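Local coordinates for alkylpurine DNA glycosylase AlkC (Pseudomonas fluorescens, PDB 5VHV), which excises alkylated purine bases from damaged DNA as a glycosylase of base excision repair, working without flipping the damaged nucleotide out of the helix, at residues 52-57 with 89-94; 77-80 with 84-87; 293-298 with 305-310. All coordinates share one frame; numbering follows the deposited sequence.

Contact 1: residues 52-57 with 89-94; sequences RVSESL and PHYVAS
Ser54 drops its hydroxyl onto the backbone of Tyr91 where the helices 46-60 and 87-95 cross at -62°, their short axes 9.0 Å apart at the closest point. The Ser54 chi1 of 165° sets OG opposite the backbone N and points it into the seam, 3.2 Å from Tyr91 CA. Tyr91 CB and the near rim atom CD2 also border this oxygen, which stands oblique to the phenol ring. Ser54 CB also meets the imidazole of His90 at its edge, in the ring plane, 3.6 Å from CD2. A residue this small lets the two backbones come close, Ser54 CA lying 5.3 Å from Tyr91 CA. This is the tight part of the contact. The phenol itself leaves the seam and packs against Tyr65, Thr68 and Leu72 of helix 65-75, with an edge-to-face partner in Tyr95.

Toward Glu55 and Ser94 the side chains no longer touch directly, and water fills the role. One molecule links Ser54 OG, 2.7 Å away, to Ser94 OG, to which it donates a hydrogen bond. The Ser94 hydroxyl in turn donates to His90 O from above the carbonyl plane, so this oxygen receives both the serine OG and the backbone N of the same residue. A second water donates to Glu55 OE2 and is hydrogen-bonded to His90 NE2 at 2.8 Å, at the ring edge.

This is helix-to-helix packing within the all-helical part of a DNA_alkylation family protein, about 10 Å from the nucleic acid at its nearest. Between these two segments there is no direct hydrogen bond: the small Ser54 permits the close approach, and the polar side chains are bridged by water. The carboxylate of Glu55, 5.0 Å from the imidazole between OE2 and NE2, would tend to favour a protonated His90.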
loop_
_atom_site.group_PDB
_atom_site.type_symbol
_atom_site.label_atom_id
_atom_site.label_comp_id
_atom_site.label_asym_id
_atom_site.label_seq_id
_atom_site.Cartn_x
_atom_site.Cartn_y
_atom_site.Cartn_z
ATOM N N ARG A 52 22.949 -1.063 -3.418
ATOM C CA ARG A 52 24.405 -1.045 -3.308
ATOM C C ARG A 52 24.951 -2.391 -2.832
ATOM O O ARG A 52 25.971 -2.860 -3.342
ATOM C CB ARG A 52 24.844 0.079 -2.380
ATOM C CG ARG A 52 26.367 0.115 -2.065
ATOM C CD ARG A 52 27.228 0.476 -3.277
ATOM N NE ARG A 52 27.110 1.884 -3.665
ATOM C CZ ARG A 52 27.718 2.891 -3.061
ATOM N NH1 ARG A 52 28.492 2.657 -2.008
ATOM N NH2 ARG A 52 27.548 4.136 -3.491
ATOM N N VAL A 53 24.264 -3.058 -1.896
ATOM C CA VAL A 53 24.757 -4.352 -1.417
ATOM C C VAL A 53 24.842 -5.349 -2.571
ATOM O O VAL A 53 25.821 -6.085 -2.715
ATOM C CB VAL A 53 23.868 -4.888 -0.281
ATOM C CG1 VAL A 53 24.234 -6.326 0.043
ATOM C CG2 VAL A 53 24.003 -4.004 0.966
ATOM N N SER A 54 23.803 -5.402 -3.397
ATOM C CA SER A 54 23.799 -6.294 -4.552
ATOM C C SER A 54 24.918 -5.953 -5.527
ATOM O O SER A 54 25.632 -6.846 -6.015
ATOM C CB SER A 54 22.430 -6.221 -5.243
ATOM O OG SER A 54 22.444 -6.785 -6.536
ATOM N N GLU A 55 25.101 -4.663 -5.817
ATOM C CA GLU A 55 26.161 -4.235 -6.719
ATOM C C GLU A 55 27.532 -4.587 -6.162
ATOM O O GLU A 55 28.444 -4.957 -6.909
ATOM C CB GLU A 55 26.082 -2.729 -6.951
ATOM C CG GLU A 55 24.789 -2.300 -7.594
ATOM C CD GLU A 55 24.576 -0.802 -7.537
ATOM O OE1 GLU A 55 25.485 -0.103 -7.047
ATOM O OE2 GLU A 55 23.515 -0.321 -8.003
ATOM N N SER A 56 27.711 -4.411 -4.857
ATOM C CA SER A 56 29.005 -4.686 -4.251
ATOM C C SER A 56 29.324 -6.164 -4.317
ATOM O O SER A 56 30.472 -6.547 -4.586
ATOM C CB SER A 56 29.019 -4.208 -2.802
ATOM O OG SER A 56 28.740 -2.820 -2.728
ATOM N N LEU A 57 28.321 -7.010 -4.080
ATOM C CA LEU A 57 28.531 -8.444 -4.234
ATOM C C LEU A 57 28.937 -8.768 -5.664
ATOM O O LEU A 57 29.909 -9.493 -5.898
ATOM C CB LEU A 57 27.271 -9.217 -3.843
ATOM C CG LEU A 57 26.939 -9.196 -2.351
ATOM C CD1 LEU A 57 25.526 -9.711 -2.141
ATOM C CD2 LEU A 57 27.943 -9.993 -1.548
ATOM N N PRO A 89 16.498 -10.559 -4.233
ATOM C CA PRO A 89 15.766 -10.370 -5.499
ATOM C C PRO A 89 16.330 -9.250 -6.354
ATOM O O PRO A 89 16.314 -9.350 -7.588
ATOM C CB PRO A 89 14.321 -10.083 -5.038
ATOM C CG PRO A 89 14.392 -9.890 -3.581
ATOM C CD PRO A 89 15.604 -10.540 -3.057
ATOM N N HIS A 90 16.878 -8.199 -5.744
ATOM C CA HIS A 90 17.479 -7.142 -6.543
ATOM C C HIS A 90 18.627 -7.674 -7.394
ATOM O O HIS A 90 18.767 -7.296 -8.564
ATOM C CB HIS A 90 17.983 -6.002 -5.666
ATOM C CG HIS A 90 18.453 -4.824 -6.459
ATOM N ND1 HIS A 90 17.586 -3.924 -7.050
ATOM C CD2 HIS A 90 19.700 -4.440 -6.823
ATOM C CE1 HIS A 90 18.289 -3.019 -7.718
ATOM N NE2 HIS A 90 19.574 -3.310 -7.589
ATOM N N TYR A 91 19.456 -8.551 -6.817
ATOM C CA TYR A 91 20.550 -9.145 -7.575
ATOM C C TYR A 91 20.009 -9.895 -8.791
ATOM O O TYR A 91 20.550 -9.796 -9.895
ATOM C CB TYR A 91 21.364 -10.060 -6.641
ATOM C CG TYR A 91 22.556 -10.690 -7.313
ATOM C CD1 TYR A 91 22.386 -11.786 -8.124
ATOM C CD2 TYR A 91 23.854 -10.186 -7.138
ATOM C CE1 TYR A 91 23.436 -12.358 -8.778
ATOM C CE2 TYR A 91 24.920 -10.761 -7.798
ATOM C CZ TYR A 91 24.698 -11.851 -8.610
ATOM O OH TYR A 91 25.726 -12.449 -9.301
ATOM N N VAL A 92 18.902 -10.613 -8.616
ATOM C CA VAL A 92 18.313 -11.366 -9.722
ATOM C C VAL A 92 17.824 -10.421 -10.821
ATOM O O VAL A 92 18.018 -10.671 -12.017
ATOM C CB VAL A 92 17.169 -12.255 -9.186
ATOM C CG1 VAL A 92 16.389 -12.872 -10.330
ATOM C CG2 VAL A 92 17.711 -13.307 -8.247
ATOM N N ALA A 93 17.113 -9.361 -10.439
ATOM C CA ALA A 93 16.627 -8.411 -11.442
ATOM C C ALA A 93 17.771 -7.706 -12.160
ATOM O O ALA A 93 17.661 -7.393 -13.355
ATOM C CB ALA A 93 15.714 -7.387 -10.788
ATOM N N SER A 94 18.879 -7.463 -11.453
ATOM C CA SER A 94 20.011 -6.750 -12.032
ATOM C C SER A 94 20.777 -7.614 -13.022
ATOM O O SER A 94 21.147 -7.146 -14.105
ATOM C CB SER A 94 20.954 -6.265 -10.926
ATOM O OG SER A 94 20.340 -5.290 -10.074
HETATM O O HOH W 1 22.560 -4.837 -8.395
HETATM O O HOH W 2 21.364 -1.538 -8.921
#

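Contact 2: residues 77-80 with 84-87; sequences PRLN and VSLF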
loop_
_atom_site.group_PDB
_atom_site.type_symbol
_atom_site.label_atom_id
_atom_site.label_comp_id
_atom_site.label_asym_id
_atom_site.label_seq_id
_atom_site.Cartn_x
_atom_site.Cartn_y
_atom_site.Cartn_z
ATOM N N PRO A 77 18.715 -17.825 4.341
ATOM C CA PRO A 77 18.286 -18.135 5.724
ATOM C C PRO A 77 19.235 -17.641 6.811
ATOM O O PRO A 77 18.850 -17.644 7.986
ATOM C CB PRO A 77 18.194 -19.667 5.728
ATOM C CG PRO A 77 19.122 -20.106 4.630
ATOM C CD PRO A 77 18.991 -19.047 3.562
ATOM N N ARG A 78 20.451 -17.219 6.473
ATOM C CA ARG A 78 21.405 -16.712 7.450
ATOM C C ARG A 78 21.224 -15.232 7.761
ATOM O O ARG A 78 21.811 -14.752 8.742
ATOM C CB ARG A 78 22.837 -16.941 6.952
ATOM C CG ARG A 78 23.097 -18.365 6.474
ATOM C CD ARG A 78 24.555 -18.571 6.084
ATOM N NE ARG A 78 25.418 -18.456 7.245
ATOM C CZ ARG A 78 25.944 -19.479 7.912
ATOM N NH1 ARG A 78 25.733 -20.731 7.531
ATOM N NH2 ARG A 78 26.691 -19.243 8.974
ATOM N N LEU A 79 20.445 -14.510 6.956
ATOM C CA LEU A 79 20.245 -13.079 7.161
ATOM C C LEU A 79 19.249 -12.833 8.287
ATOM O O LEU A 79 18.251 -13.546 8.415
ATOM C CB LEU A 79 19.753 -12.412 5.880
ATOM C CG LEU A 79 20.713 -12.520 4.684
ATOM C CD1 LEU A 79 20.130 -11.821 3.468
ATOM C CD2 LEU A 79 22.057 -11.926 5.016
ATOM N N ASN A 80 19.539 -11.818 9.104
ATOM C CA ASN A 80 18.757 -11.516 10.301
ATOM C C ASN A 80 17.647 -10.492 10.080
ATOM O O ASN A 80 17.066 -10.022 11.063
ATOM C CB ASN A 80 19.679 -11.040 11.430
ATOM C CG ASN A 80 20.449 -9.762 11.103
ATOM O OD1 ASN A 80 20.063 -8.969 10.236
ATOM N ND2 ASN A 80 21.556 -9.558 11.817
ATOM N N VAL A 84 16.286 -6.360 4.883
ATOM C CA VAL A 84 17.632 -6.430 4.316
ATOM C C VAL A 84 17.677 -7.429 3.164
ATOM O O VAL A 84 18.381 -7.218 2.169
ATOM C CB VAL A 84 18.657 -6.776 5.409
ATOM C CG1 VAL A 84 19.997 -7.216 4.800
ATOM C CG2 VAL A 84 18.867 -5.570 6.305
ATOM N N SER A 85 16.916 -8.520 3.270
ATOM C CA SER A 85 16.922 -9.567 2.259
ATOM C C SER A 85 16.393 -9.107 0.904
ATOM O O SER A 85 16.522 -9.854 -0.075
ATOM C CB SER A 85 16.110 -10.763 2.757
ATOM O OG SER A 85 16.681 -11.238 3.982
ATOM N N LEU A 86 15.818 -7.908 0.808
ATOM C CA LEU A 86 15.442 -7.366 -0.501
ATOM C C LEU A 86 16.605 -7.312 -1.489
ATOM O O LEU A 86 16.358 -7.301 -2.703
ATOM C CB LEU A 86 14.861 -5.953 -0.363
ATOM C CG LEU A 86 13.520 -5.812 0.342
ATOM C CD1 LEU A 86 13.202 -4.342 0.640
ATOM C CD2 LEU A 86 12.423 -6.438 -0.470
ATOM N N PHE A 87 17.863 -7.277 -1.029
ATOM C CA PHE A 87 18.939 -7.210 -2.012
ATOM C C PHE A 87 19.082 -8.508 -2.792
ATOM O O PHE A 87 19.626 -8.492 -3.900
ATOM C CB PHE A 87 20.276 -6.796 -1.381
ATOM C CG PHE A 87 20.981 -7.873 -0.575
ATOM C CD1 PHE A 87 21.705 -8.874 -1.208
ATOM C CD2 PHE A 87 20.970 -7.830 0.807
ATOM C CE1 PHE A 87 22.361 -9.852 -0.470
ATOM C CE2 PHE A 87 21.627 -8.786 1.558
ATOM C CZ PHE A 87 22.334 -9.811 0.920
#
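Leu79 reaches across the turn with one methyl, CD1, which settles between the hydroxyl of Ser85 and the CE2 and CZ atoms of Phe87. Its CG stands anti to the carbonyl carbon (chi1 -61°) and CD1 continues in an extended line (chi2 -180°), a conformation that projects this branch towards the 84-87 segment. CD1 lies 3.5 Å from Ser85 OG, and the same oxygen is 3.8 Å from Leu79 CB, so it touches the leucine at both CB and CD1. That hydroxyl is not left to the hydrocarbon: it is hydrogen-bonded to Ser81 O in the intervening turn.

Phe87 comes from the opposite direction. Its CG sits between the backbone N and the carbonyl carbon (chi1 75°), which sets the ring alongside Val84 and brings CE2 and CZ to the leucine methyl, each 3.9 Å from CD1, in an oblique approach. The ring edge is met in plane by Val84 CG1, while Val53 and Leu57 of helix 46-60 and Ile17 of helix 11-24 add packing around the phenylalanine. Phe87 N closes the turn with a backbone bond to Val84 O of 3.2 Å.

The contact folds the connection between helices 65-75 and 87-95 onto itself at the start of the second helix. Leu86 touches the bound polyether ligand, and Arg78 and Asn80 tie the loop to helix 11-24 through Glu20 and Arg13. Across the two segments the attraction is therefore apolar, with one serine hydroxyl beside the leucine, its polar need met by Ser81 O; within this contact, packing and local bonds do the holding.

Contact 3: residues 293-298 with 305-310; sequences IDYVKS and KVFKLK. With nucleotides of chain C; nucleotides of chain D.
Ile293 and Lys305 form an antiparallel hydrogen-bonded pair at the end of a hairpin, and both backbone groups of each residue are used. Lys305 N donates to Ile293 O at 2.9 Å, nearly straight at 172° but from above the carbonyl plane; Ile293 N returns the bond to Lys305 O at 3.0 Å. Beyond the pair, Tyr295 turns its ring edge to the aliphatic part of Lys305, with CE2 3.9 Å from CB, while Ile293 CG2 lies over the centre of one face of the Tyr295 ring. Tyr295 OH meets the edge of the Phe307 ring, 3.5 Å from CE2, and has a weak hydrogen bond from Gln326 NE2.

The hairpin joins strands 285-294 and 305-314, the latter an outermost strand of the seven-stranded mixed sheet, and further along a classic beta bulge places Leu309 and Lys310 opposite Val289. At this edge the protein meets DNA phosphates. Lys308 N donates to OP1 of DG3 in chain D at 2.9 Å, and Ser298 N gives an equally long bond, at 167°, to OP1 of DT3 in chain C. The Lys305 chain, bent at chi2 (63°), leads away from the sheet and delivers NZ to OP2 of DC5 in chain C, 2.8 Å off. Lys297 NZ forms a salt bridge to another phosphate of the bound DNA, whereas Lys308 NZ is paired with Asp290 OD2.

Phe307 packs on the hairpin and meets a phosphate at one ring edge: the OP1 held by Lys308 N lies there in plane, and Ile293 CD1 packs obliquely on CE2. Replacing the phenylalanine by an alanine is likely to open a gap beside Ile293 CD1 and leave the Tyr295 hydroxyl without its ring neighbour. Asp294 OD2 is hydrogen-bonded to His344 NE2.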
loop_
_atom_site.group_PDB
_atom_site.type_symbol
_atom_site.label_atom_id
_atom_site.label_comp_id
_atom_site.label_asym_id
_atom_site.label_seq_id
_atom_site.Cartn_x
_atom_site.Cartn_y
_atom_site.Cartn_z
ATOM N N ILE A 293 -12.109 17.932 4.979
ATOM C CA ILE A 293 -11.580 19.269 5.222
ATOM C C ILE A 293 -11.134 19.880 3.903
ATOM O O ILE A 293 -10.371 19.269 3.143
ATOM C CB ILE A 293 -10.412 19.253 6.221
ATOM C CG1 ILE A 293 -10.861 18.624 7.543
ATOM C CG2 ILE A 293 -9.894 20.696 6.424
ATOM C CD1 ILE A 293 -9.749 18.551 8.611
ATOM N N ASP A 294 -11.581 21.110 3.653
ATOM C CA ASP A 294 -11.066 21.938 2.567
ATOM C C ASP A 294 -9.849 22.687 3.088
ATOM O O ASP A 294 -9.976 23.768 3.650
ATOM C CB ASP A 294 -12.120 22.940 2.107
ATOM C CG ASP A 294 -13.304 22.288 1.421
ATOM O OD1 ASP A 294 -13.141 21.201 0.841
ATOM O OD2 ASP A 294 -14.403 22.881 1.455
ATOM N N TYR A 295 -8.659 22.109 2.939
ATOM C CA TYR A 295 -7.467 22.774 3.449
ATOM C C TYR A 295 -7.086 24.009 2.626
ATOM O O TYR A 295 -7.141 23.998 1.391
ATOM C CB TYR A 295 -6.308 21.804 3.439
ATOM C CG TYR A 295 -6.350 20.763 4.527
ATOM C CD1 TYR A 295 -5.869 21.051 5.806
ATOM C CD2 TYR A 295 -6.826 19.490 4.270
ATOM C CE1 TYR A 295 -5.865 20.082 6.800
ATOM C CE2 TYR A 295 -6.834 18.505 5.265
ATOM C CZ TYR A 295 -6.353 18.816 6.513
ATOM O OH TYR A 295 -6.341 17.836 7.456
ATOM N N VAL A 296 -6.638 25.065 3.318
ATOM C CA VAL A 296 -5.956 26.167 2.644
ATOM C C VAL A 296 -4.551 25.721 2.273
ATOM O O VAL A 296 -3.814 25.186 3.116
ATOM C CB VAL A 296 -5.903 27.412 3.547
ATOM C CG1 VAL A 296 -5.206 28.589 2.831
ATOM C CG2 VAL A 296 -7.309 27.805 4.028
ATOM N N LYS A 297 -4.150 25.971 1.027
ATOM C CA LYS A 297 -2.819 25.614 0.560
ATOM C C LYS A 297 -2.024 26.881 0.259
ATOM O O LYS A 297 -2.516 28.011 0.392
ATOM C CB LYS A 297 -2.894 24.694 -0.666
ATOM C CG LYS A 297 -3.758 23.442 -0.493
ATOM C CD LYS A 297 -3.361 22.575 0.728
ATOM C CE LYS A 297 -1.894 22.161 0.718
ATOM N NZ LYS A 297 -1.637 21.056 1.725
ATOM N N SER A 298 -0.776 26.681 -0.168
ATOM C CA SER A 298 0.102 27.810 -0.452
ATOM C C SER A 298 -0.547 28.760 -1.448
ATOM O O SER A 298 -0.443 29.986 -1.330
ATOM C CB SER A 298 1.440 27.310 -1.003
ATOM O OG SER A 298 2.317 28.404 -1.222
ATOM N N LYS A 305 -10.356 16.894 1.420
ATOM C CA LYS A 305 -9.616 15.714 1.883
ATOM C C LYS A 305 -10.515 14.942 2.839
ATOM O O LYS A 305 -10.900 15.470 3.891
ATOM C CB LYS A 305 -8.303 16.101 2.573
ATOM C CG LYS A 305 -7.629 14.966 3.357
ATOM C CD LYS A 305 -7.209 13.793 2.470
ATOM C CE LYS A 305 -6.488 12.702 3.271
ATOM N NZ LYS A 305 -6.111 11.561 2.386
ATOM N N VAL A 306 -10.815 13.695 2.493
ATOM C CA VAL A 306 -11.790 12.889 3.219
ATOM C C VAL A 306 -11.075 12.019 4.245
ATOM O O VAL A 306 -10.100 11.308 3.915
ATOM C CB VAL A 306 -12.613 12.017 2.256
ATOM C CG1 VAL A 306 -13.584 11.129 3.037
ATOM C CG2 VAL A 306 -13.382 12.887 1.259
ATOM N N PHE A 307 -11.580 12.062 5.480
ATOM C CA PHE A 307 -11.156 11.192 6.565
ATOM C C PHE A 307 -12.312 10.295 6.992
ATOM O O PHE A 307 -13.484 10.697 6.975
ATOM C CB PHE A 307 -10.670 12.036 7.748
ATOM C CG PHE A 307 -9.447 12.846 7.450
ATOM C CD1 PHE A 307 -8.229 12.228 7.268
ATOM C CD2 PHE A 307 -9.510 14.225 7.357
ATOM C CE1 PHE A 307 -7.076 12.979 6.981
ATOM C CE2 PHE A 307 -8.351 14.973 7.091
ATOM C CZ PHE A 307 -7.165 14.365 6.915
ATOM N N LYS A 308 -11.969 9.086 7.419
ATOM C CA LYS A 308 -12.972 8.132 7.850
ATOM C C LYS A 308 -13.448 8.456 9.257
ATOM O O LYS A 308 -12.652 8.817 10.128
ATOM C CB LYS A 308 -12.405 6.718 7.834
ATOM C CG LYS A 308 -11.819 6.302 6.495
ATOM C CD LYS A 308 -12.892 6.317 5.384
ATOM C CE LYS A 308 -13.964 5.263 5.634
ATOM N NZ LYS A 308 -15.069 5.272 4.593
ATOM N N LEU A 309 -14.744 8.285 9.493
ATOM C CA LEU A 309 -15.275 8.498 10.837
ATOM C C LEU A 309 -15.880 7.227 11.413
ATOM O O LEU A 309 -15.296 6.653 12.336
ATOM C CB LEU A 309 -16.275 9.651 10.819
ATOM C CG LEU A 309 -15.964 10.794 11.760
ATOM C CD1 LEU A 309 -17.050 11.880 11.562
ATOM C CD2 LEU A 309 -15.928 10.306 13.172
ATOM N N LYS A 310 -17.021 6.763 10.908
ATOM C CA LYS A 310 -17.718 5.630 11.502
ATOM C C LYS A 310 -18.584 4.962 10.443
ATOM O O LYS A 310 -19.241 5.644 9.656
ATOM C CB LYS A 310 -18.586 6.114 12.677
ATOM C CG LYS A 310 -19.027 5.049 13.664
ATOM C CD LYS A 310 -19.953 5.659 14.721
ATOM C CE LYS A 310 -20.467 4.624 15.710
ATOM N NZ LYS A 310 -19.412 4.158 16.646
ATOM P P DT C 3 1.574 23.204 -0.639
ATOM O OP1 DT C 3 0.460 24.172 -0.793
ATOM O OP2 DT C 3 2.243 22.952 0.642
ATOM O "O5'" DT C 3 1.168 21.762 -1.177
ATOM C "C5'" DT C 3 0.450 21.678 -2.365
ATOM C "C4'" DT C 3 0.263 20.241 -2.792
ATOM O "O4'" DT C 3 1.534 19.651 -3.118
ATOM C "C3'" DT C 3 -0.330 19.317 -1.731
ATOM O "O3'" DT C 3 -1.719 19.193 -1.935
ATOM C "C2'" DT C 3 0.428 17.985 -1.919
ATOM C "C1'" DT C 3 1.348 18.264 -3.107
ATOM N N1 DT C 3 2.697 17.631 -3.063
ATOM C C2 DT C 3 3.001 16.642 -3.976
ATOM O O2 DT C 3 2.191 16.198 -4.769
ATOM N N3 DT C 3 4.280 16.165 -3.901
ATOM C C4 DT C 3 5.274 16.579 -3.043
ATOM O O4 DT C 3 6.395 16.082 -3.060
ATOM C C5 DT C 3 4.898 17.639 -2.126
ATOM C C7 DT C 3 5.884 18.167 -1.141
ATOM C C6 DT C 3 3.645 18.112 -2.186
ATOM P P DG D 3 -8.137 7.548 7.555
ATOM O OP1 DG D 3 -9.149 8.618 7.530
ATOM O OP2 DG D 3 -7.726 6.825 6.325
ATOM O "O5'" DG D 3 -6.789 8.106 8.139
ATOM C "C5'" DG D 3 -6.776 9.004 9.261
ATOM C "C4'" DG D 3 -5.365 9.459 9.559
ATOM O "O4'" DG D 3 -4.592 8.377 10.166
ATOM C "C3'" DG D 3 -4.541 9.915 8.347
ATOM O "O3'" DG D 3 -3.822 11.081 8.736
ATOM C "C2'" DG D 3 -3.663 8.690 8.012
ATOM C "C1'" DG D 3 -3.442 8.051 9.386
ATOM N N9 DG D 3 -3.343 6.587 9.416
ATOM C C8 DG D 3 -4.120 5.679 8.738
ATOM N N7 DG D 3 -3.832 4.429 9.023
ATOM C C5 DG D 3 -2.839 4.521 9.977
ATOM C C6 DG D 3 -2.137 3.500 10.656
ATOM O O6 DG D 3 -2.293 2.270 10.565
ATOM N N1 DG D 3 -1.200 4.019 11.542
ATOM C C2 DG D 3 -0.961 5.347 11.736
ATOM N N2 DG D 3 0.001 5.653 12.616
ATOM N N3 DG D 3 -1.610 6.325 11.094
ATOM C C4 DG D 3 -2.531 5.837 10.240
ATOM P P DC C 5 -4.720 12.187 -1.119
ATOM O OP1 DC C 5 -6.097 12.038 -1.627
ATOM O OP2 DC C 5 -4.516 12.530 0.309
ATOM O "O5'" DC C 5 -3.919 10.857 -1.423
ATOM C "C5'" DC C 5 -4.074 10.280 -2.687
ATOM C "C4'" DC C 5 -3.098 9.152 -2.857
ATOM O "O4'" DC C 5 -1.755 9.655 -2.725
ATOM C "C3'" DC C 5 -3.264 8.058 -1.809
ATOM O "O3'" DC C 5 -3.667 6.850 -2.425
ATOM C "C2'" DC C 5 -1.905 7.948 -1.123
ATOM C "C1'" DC C 5 -0.970 8.716 -2.043
ATOM N N1 DC C 5 0.082 9.457 -1.330
ATOM C C2 DC C 5 1.408 9.177 -1.599
ATOM O O2 DC C 5 1.678 8.277 -2.418
ATOM N N3 DC C 5 2.366 9.890 -0.955
ATOM C C4 DC C 5 2.007 10.852 -0.075
ATOM N N4 DC C 5 2.984 11.548 0.532
ATOM C C5 DC C 5 0.655 11.161 0.184
ATOM C C6 DC C 5 -0.268 10.451 -0.453
#

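Contacts 1 and 2 belong together in the helical part of the chain, their centres 12 Å apart. Contact 2 falls between the two segments of contact 1 in sequence, and they touch directly: Leu57 CD1 lies 3.6 Å from Phe87 CE1, so helix 46-60 packs on Phe87, where contact 2 runs into helix 87-95. Contact 3 follows much later, in the C-terminal beta sheet, with its centre about 41 Å from that of contact 1 and about 40 Å from that of contact 2, across the centre of the chain. The first two are thus internal packing of the helical region, whereas 293-298 with 305-310 grips both DNA strands from the sheet.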